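Side-chain contact in Pre-mRNA-splicing factor SAD1 (PDB 4MSX), which promotes the assembly of newly made U4 snRNA into the U4/U6 snRNP and is required for pre-mRNA splicing: residues K276-S279 against L284-I287. Sequence-based numbering, arbitrary orientation.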
ATOM      1  N   LYS A 276      -4.067  10.484  -8.503  1.00 26.29           N
ATOM      2  CA  LYS A 276      -2.977  11.400  -8.174  1.00 26.76           C
ATOM      3  C   LYS A 276      -1.675  10.901  -8.877  1.00 31.12           C
ATOM      4  O   LYS A 276      -0.814  11.689  -9.301  1.00 29.80           O
ATOM      5  CB  LYS A 276      -2.785  11.484  -6.671  1.00 26.25           C
ATOM      6  CG  LYS A 276      -1.636  12.397  -6.215  1.00 30.88           C
ATOM      7  CD  LYS A 276      -2.051  13.838  -6.470  1.00 38.78           C
ATOM      8  CE  LYS A 276      -0.926  14.761  -6.154  1.00 53.58           C
ATOM      9  NZ  LYS A 276      -1.353  16.174  -6.129  1.00 53.13           N
ATOM     10  N   ILE A 277      -1.519   9.596  -8.938  1.00 26.97           N
ATOM     11  CA  ILE A 277      -0.347   8.997  -9.618  1.00 28.88           C
ATOM     12  C   ILE A 277      -0.393   9.391 -11.089  1.00 28.39           C
ATOM     13  O   ILE A 277       0.624   9.866 -11.650  1.00 36.44           O
ATOM     14  CB  ILE A 277      -0.307   7.465  -9.506  1.00 26.39           C
ATOM     15  CG1 ILE A 277      -0.001   7.072  -8.067  1.00 25.94           C
ATOM     16  CG2 ILE A 277       0.781   6.863 -10.497  1.00 25.49           C
ATOM     17  CD1 ILE A 277      -0.283   5.605  -7.763  1.00 26.16           C
ATOM     18  N   CYS A 278      -1.561   9.256 -11.693  1.00 28.35           N
ATOM     19  CA  CYS A 278      -1.736   9.557 -13.119  1.00 31.62           C
ATOM     20  C   CYS A 278      -1.490  11.029 -13.473  1.00 46.49           C
ATOM     21  O   CYS A 278      -0.992  11.335 -14.561  1.00 37.17           O
ATOM     22  CB  CYS A 278      -3.121   9.155 -13.590  1.00 32.80           C
ATOM     23  SG  CYS A 278      -3.324   7.342 -13.744  1.00 31.67           S
ATOM     24  N   SER A 279      -1.844  11.941 -12.568  1.00 33.04           N
ATOM     25  CA  SER A 279      -1.677  13.352 -12.844  1.00 38.56           C
ATOM     26  C   SER A 279      -0.251  13.778 -12.511  1.00 37.67           C
ATOM     27  O   SER A 279       0.190  14.897 -12.842  1.00 44.66           O
ATOM     28  CB  SER A 279      -2.713  14.144 -12.017  1.00 36.90           C
ATOM     29  OG  SER A 279      -2.284  14.166 -10.673  1.00 46.38           O
ATOM     30  N   LEU A 284       3.977   6.238 -14.951  1.00 31.97           N
ATOM     31  CA  LEU A 284       3.051   5.402 -14.154  1.00 26.87           C
ATOM     32  C   LEU A 284       1.637   5.525 -14.695  1.00 28.82           C
ATOM     33  O   LEU A 284       0.867   4.579 -14.639  1.00 27.35           O
ATOM     34  CB  LEU A 284       3.091   5.796 -12.662  1.00 29.56           C
ATOM     35  CG  LEU A 284       4.431   5.337 -12.034  1.00 33.11           C
ATOM     36  CD1 LEU A 284       4.843   6.196 -10.822  1.00 31.33           C
ATOM     37  CD2 LEU A 284       4.411   3.845 -11.676  1.00 35.48           C
ATOM     38  N   LYS A 285       1.270   6.689 -15.210  1.00 28.80           N
ATOM     39  CA  LYS A 285      -0.029   6.812 -15.824  1.00 30.19           C
ATOM     40  C   LYS A 285      -0.201   5.797 -16.947  1.00 35.91           C
ATOM     41  O   LYS A 285      -1.238   5.120 -17.055  1.00 29.97           O
ATOM     42  CB  LYS A 285      -0.218   8.222 -16.370  1.00 32.64           C
ATOM     43  CG  LYS A 285      -1.546   8.423 -17.118  1.00 37.43           C
ATOM     44  CD  LYS A 285      -1.537   9.814 -17.720  1.00 46.02           C
ATOM     45  CE  LYS A 285      -2.793  10.140 -18.503  1.00 60.72           C
ATOM     46  NZ  LYS A 285      -2.724  11.543 -19.030  1.00 70.36           N
ATOM     47  N   SER A 286       0.817   5.682 -17.810  1.00 29.33           N
ATOM     48  CA  SER A 286       0.693   4.727 -18.909  1.00 31.37           C
ATOM     49  C   SER A 286       0.645   3.294 -18.387  1.00 26.91           C
ATOM     50  O   SER A 286      -0.075   2.473 -18.918  1.00 30.25           O
ATOM     51  CB  SER A 286       1.877   4.939 -19.907  1.00 35.54           C
ATOM     52  OG  SER A 286       3.093   4.519 -19.287  1.00 41.24           O
ATOM     53  N   ILE A 287       1.380   2.959 -17.323  1.00 28.90           N
ATOM     54  CA  ILE A 287       1.335   1.570 -16.821  1.00 26.79           C
ATOM     55  C   ILE A 287      -0.042   1.257 -16.153  1.00 29.11           C
ATOM     56  O   ILE A 287      -0.633   0.195 -16.368  1.00 28.64           O
ATOM     57  CB  ILE A 287       2.422   1.345 -15.772  1.00 30.97           C
ATOM     58  CG1 ILE A 287       3.820   1.404 -16.458  1.00 30.74           C
ATOM     59  CG2 ILE A 287       2.221  -0.035 -15.083  1.00 28.14           C
ATOM     60  CD1 ILE A 287       4.994   1.596 -15.468  1.00 32.78           C
TER
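Ile277 and Cys278, near the end of helix 266-280, meet Leu284 and Lys285 in the first turn of helix 282-292, at the tight junction between two consecutive helices in the helical part of the ubiquitin-specific protease (USP) fold. The two helices come close enough for the CA atoms of Cys278 and Lys285 to lie 4.2 Å apart. Ile277 makes the apolar half of the joint. Its CG2 branch, anti to the backbone N (chi1 -70°), reaches across to CB of Leu284 at 3.3 Å, tighter than ordinary van der Waals contact, and lies 4.1 Å from Leu284 CD1. Only this methyl branch comes within 4.2 Å of the leucine. Both residues are buried: Phe223 and Leu227 of helix 222-234 pack on Ile277, whereas Leu284 touches Ile224 of that helix as well as His211 and Phe212 of helix 206-214. Ile277 and Leu284 thus tie the junction to two further helices.

Cys278 forms the more open half. Its CB lies 3.9 Å from CG of Lys285, and its thiol turns along the start of the second helix, with SG 3.9 Å from the CA of Lys285. Leu288 and Asn289, one turn further on, also touch this cysteine, as does Trp321 from a loop. Lys285 takes part through its aliphatic stem. With CG anti to the backbone N (chi1 177°) and the chain extended beyond it, the lysine runs past the end of the first helix and leads its ammonium away from the contact. On the way, the methylene CD of Lys285 passes 3.5 Å from the carbonyl O of Cys278.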